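Side-chain contact in probable AP endonuclease (African swine fever virus, PDB 6KI3), which probably cleaves DNA on the 5' side of abasic sites, using three zinc ions, and removes mismatched 3' nucleotides in viral DNA repair: residues 238-243 / 290-295. Sequence-based numbering, arbitrary orientation.
Sequences HASLFE and TAEFTT. With ZN (zinc ion), chain I; nucleotides of chain C.
Oxygen OE2 of Glu292 is gripped from two sides of the chain: it accepts the backbone N-H of Leu241 at 3.0 Å along a nearly straight N-H...O line of 167°, and it forms a salt bridge with Arg277. The hydroxyl OG of Ser240 donates to the other oxygen, OE1 of Glu292, at 2.8 Å. Both the hydroxyl and the amide reach the carboxylate from well above its plane. Extended at chi2 (-179°), the Glu292 side chain reaches from helix 282-300 to the turn and carries its carboxylate to Ser240 and Leu241. With the acid buried, the two hydrogen bonds and the arginine probably favour its charged form. Leu241 crosses the glutamate at about a right angle, its CG 3.3 Å from OE2 of Glu292. Ser240 opens a type II beta turn with Leu241 and Phe242 at its corners, closed by the Glu243 N to Ser240 O bond. Nearly one helical turn beyond Glu292, the methyl CG2 of Thr295 packs obliquely against the Phe242 ring, 3.7 Å from CE2, while the Thr295 hydroxyl turns back to the carbonyl of Ala291. At the start of strand 238-239, His238 binds a zinc ion through NE2 (2.1 Å), completing a site with His187, Asp236 and the phosphate of 3DR1 of chain C. The contact thus ties this strand, which pairs antiparallel with barrel strand 220-227, to the outer helix 282-300, with Leu275 of strand 272-275 touching Glu292 and helix 258-269 packing on Leu241 and Phe242 through Leu259.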
ATOM      1  N   HIS A 238     -10.111   8.385  -2.776  1.00 33.03           N
ATOM      2  CA  HIS A 238      -8.756   8.873  -2.562  1.00 30.32           C
ATOM      3  C   HIS A 238      -8.609  10.308  -3.054  1.00 32.24           C
ATOM      4  O   HIS A 238      -9.303  10.751  -3.974  1.00 33.84           O
ATOM      5  CB  HIS A 238      -7.742   7.976  -3.274  1.00 30.67           C
ATOM      6  CG  HIS A 238      -7.595   6.620  -2.656  1.00 30.21           C
ATOM      7  ND1 HIS A 238      -6.628   5.723  -3.052  1.00 29.81           N
ATOM      8  CD2 HIS A 238      -8.291   6.011  -1.668  1.00 28.59           C
ATOM      9  CE1 HIS A 238      -6.736   4.617  -2.338  1.00 27.62           C
ATOM     10  NE2 HIS A 238      -7.737   4.767  -1.489  1.00 27.84           N
ATOM     11  N   ALA A 239      -7.686  11.035  -2.430  1.00 28.62           N
ATOM     12  CA  ALA A 239      -7.411  12.415  -2.798  1.00 27.36           C
ATOM     13  C   ALA A 239      -5.955  12.730  -2.488  1.00 27.40           C
ATOM     14  O   ALA A 239      -5.311  12.053  -1.683  1.00 29.01           O
ATOM     15  CB  ALA A 239      -8.344  13.390  -2.070  1.00 27.01           C
ATOM     16  N   SER A 240      -5.443  13.768  -3.142  1.00 28.75           N
ATOM     17  CA  SER A 240      -4.065  14.182  -2.922  1.00 30.76           C
ATOM     18  C   SER A 240      -3.889  14.747  -1.517  1.00 34.13           C
ATOM     19  O   SER A 240      -4.822  15.287  -0.918  1.00 32.12           O
ATOM     20  CB  SER A 240      -3.647  15.223  -3.962  1.00 33.08           C
ATOM     21  OG  SER A 240      -3.497  14.634  -5.242  1.00 32.23           O
ATOM     22  N   LEU A 241      -2.670  14.613  -0.995  1.00 35.31           N
ATOM     23  CA  LEU A 241      -2.373  15.066   0.358  1.00 36.29           C
ATOM     24  C   LEU A 241      -2.660  16.556   0.499  1.00 38.27           C
ATOM     25  O   LEU A 241      -2.300  17.356  -0.370  1.00 38.30           O
ATOM     26  CB  LEU A 241      -0.913  14.773   0.703  1.00 34.98           C
ATOM     27  CG  LEU A 241      -0.437  13.330   0.506  1.00 33.09           C
ATOM     28  CD1 LEU A 241       1.029  13.189   0.893  1.00 31.10           C
ATOM     29  CD2 LEU A 241      -1.304  12.352   1.287  1.00 29.97           C
ATOM     30  N   PHE A 242      -3.325  16.919   1.598  1.00 38.52           N
ATOM     31  CA  PHE A 242      -3.732  18.290   1.904  1.00 36.99           C
ATOM     32  C   PHE A 242      -4.752  18.834   0.908  1.00 37.52           C
ATOM     33  O   PHE A 242      -4.952  20.049   0.822  1.00 46.73           O
ATOM     34  CB  PHE A 242      -2.527  19.236   1.985  1.00 36.59           C
ATOM     35  CG  PHE A 242      -1.454  18.771   2.923  1.00 38.56           C
ATOM     36  CD1 PHE A 242      -1.540  19.038   4.279  1.00 39.17           C
ATOM     37  CD2 PHE A 242      -0.356  18.075   2.449  1.00 35.88           C
ATOM     38  CE1 PHE A 242      -0.553  18.614   5.147  1.00 42.78           C
ATOM     39  CE2 PHE A 242       0.635  17.649   3.310  1.00 33.38           C
ATOM     40  CZ  PHE A 242       0.538  17.919   4.662  1.00 42.13           C
ATOM     41  N   GLU A 243      -5.404  17.956   0.146  1.00 36.97           N
ATOM     42  CA  GLU A 243      -6.462  18.359  -0.771  1.00 37.55           C
ATOM     43  C   GLU A 243      -7.761  17.607  -0.513  1.00 38.58           C
ATOM     44  O   GLU A 243      -8.708  17.730  -1.299  1.00 36.80           O
ATOM     45  CB  GLU A 243      -6.015  18.165  -2.225  1.00 35.86           C
ATOM     46  CG  GLU A 243      -4.704  18.864  -2.568  1.00 35.67           C
ATOM     47  CD  GLU A 243      -4.452  18.953  -4.063  1.00 43.54           C
ATOM     48  OE1 GLU A 243      -3.721  19.872  -4.488  1.00 52.58           O
ATOM     49  OE2 GLU A 243      -4.988  18.109  -4.813  1.00 40.54           O
ATOM     50  N   THR A 290       3.534  16.015  -8.450  1.00 39.17           N
ATOM     51  CA  THR A 290       4.578  17.016  -8.248  1.00 41.59           C
ATOM     52  C   THR A 290       4.278  17.885  -7.035  1.00 44.21           C
ATOM     53  O   THR A 290       5.188  18.246  -6.280  1.00 44.10           O
ATOM     54  CB  THR A 290       4.725  17.882  -9.497  1.00 43.79           C
ATOM     55  OG1 THR A 290       3.442  18.384  -9.886  1.00 48.97           O
ATOM     56  CG2 THR A 290       5.299  17.069 -10.623  1.00 42.16           C
ATOM     57  N   ALA A 291       3.006  18.229  -6.832  1.00 42.65           N
ATOM     58  CA  ALA A 291       2.632  18.994  -5.649  1.00 41.69           C
ATOM     59  C   ALA A 291       2.811  18.170  -4.381  1.00 41.58           C
ATOM     60  O   ALA A 291       3.282  18.683  -3.359  1.00 41.35           O
ATOM     61  CB  ALA A 291       1.189  19.482  -5.775  1.00 37.84           C
ATOM     62  N   GLU A 292       2.454  16.884  -4.431  1.00 39.89           N
ATOM     63  CA  GLU A 292       2.506  16.055  -3.232  1.00 38.73           C
ATOM     64  C   GLU A 292       3.940  15.707  -2.848  1.00 41.79           C
ATOM     65  O   GLU A 292       4.268  15.641  -1.659  1.00 41.96           O
ATOM     66  CB  GLU A 292       1.683  14.783  -3.436  1.00 37.18           C
ATOM     67  CG  GLU A 292       0.190  15.026  -3.570  1.00 38.51           C
ATOM     68  CD  GLU A 292      -0.595  13.741  -3.736  1.00 37.48           C
ATOM     69  OE1 GLU A 292      -0.996  13.431  -4.877  1.00 38.40           O
ATOM     70  OE2 GLU A 292      -0.813  13.039  -2.726  1.00 38.27           O
ATOM     71  N   PHE A 293       4.809  15.481  -3.836  1.00 39.22           N
ATOM     72  CA  PHE A 293       6.170  15.057  -3.522  1.00 41.55           C
ATOM     73  C   PHE A 293       7.078  16.230  -3.173  1.00 41.98           C
ATOM     74  O   PHE A 293       8.045  16.053  -2.425  1.00 43.31           O
ATOM     75  CB  PHE A 293       6.754  14.246  -4.681  1.00 40.38           C
ATOM     76  CG  PHE A 293       6.214  12.845  -4.765  1.00 37.73           C
ATOM     77  CD1 PHE A 293       6.541  11.906  -3.801  1.00 39.61           C
ATOM     78  CD2 PHE A 293       5.381  12.466  -5.804  1.00 34.02           C
ATOM     79  CE1 PHE A 293       6.047  10.617  -3.870  1.00 32.48           C
ATOM     80  CE2 PHE A 293       4.883  11.179  -5.879  1.00 33.43           C
ATOM     81  CZ  PHE A 293       5.217  10.254  -4.911  1.00 28.84           C
ATOM     82  N   THR A 294       6.794  17.426  -3.695  1.00 40.81           N
ATOM     83  CA  THR A 294       7.516  18.608  -3.233  1.00 45.04           C
ATOM     84  C   THR A 294       7.140  18.945  -1.795  1.00 46.32           C
ATOM     85  O   THR A 294       8.000  19.333  -0.997  1.00 46.46           O
ATOM     86  CB  THR A 294       7.244  19.798  -4.153  1.00 44.50           C
ATOM     87  OG1 THR A 294       5.835  19.921  -4.381  1.00 51.12           O
ATOM     88  CG2 THR A 294       7.963  19.623  -5.485  1.00 46.51           C
ATOM     89  N   THR A 295       5.857  18.802  -1.450  1.00 45.43           N
ATOM     90  CA  THR A 295       5.443  18.967  -0.061  1.00 45.22           C
ATOM     91  C   THR A 295       6.063  17.892   0.823  1.00 45.61           C
ATOM     92  O   THR A 295       6.489  18.170   1.949  1.00 44.35           O
ATOM     93  CB  THR A 295       3.916  18.934   0.042  1.00 43.11           C
ATOM     94  OG1 THR A 295       3.360  19.986  -0.757  1.00 46.75           O
ATOM     95  CG2 THR A 295       3.470  19.114   1.487  1.00 43.76           C
TER
HETATM   96 ZN    ZN I 301      -8.610   2.928  -1.102  1.00 26.03          ZN
ATOM     97  O5' 3DR C   1      -6.571   1.558  -3.715  1.00 33.08           O
ATOM     98  P   3DR C   1      -7.251   0.933  -2.397  1.00 26.94           P
ATOM     99  OP1 3DR C   1      -6.977  -0.546  -2.517  1.00 29.09           O
ATOM    100  OP2 3DR C   1      -6.520   1.619  -1.272  1.00 28.08           O
ATOM    101  OP3 3DR C   1      -8.711   1.296  -2.521  1.00 30.61           O
ATOM    102  C2' 3DR C   1      -4.363   1.236  -7.520  1.00 25.79           C
ATOM    103  C5' 3DR C   1      -6.672   0.908  -4.979  1.00 27.94           C
ATOM    104  C4' 3DR C   1      -6.168   1.869  -6.048  1.00 28.69           C
ATOM    105  O4' 3DR C   1      -4.962   2.484  -5.592  1.00 30.08           O
ATOM    106  C1' 3DR C   1      -3.911   2.315  -6.545  1.00 26.98           C
ATOM    107  C3' 3DR C   1      -5.867   1.162  -7.359  1.00 27.44           C
ATOM    108  O3' 3DR C   1      -6.477   1.886  -8.428  1.00 31.46           O
TER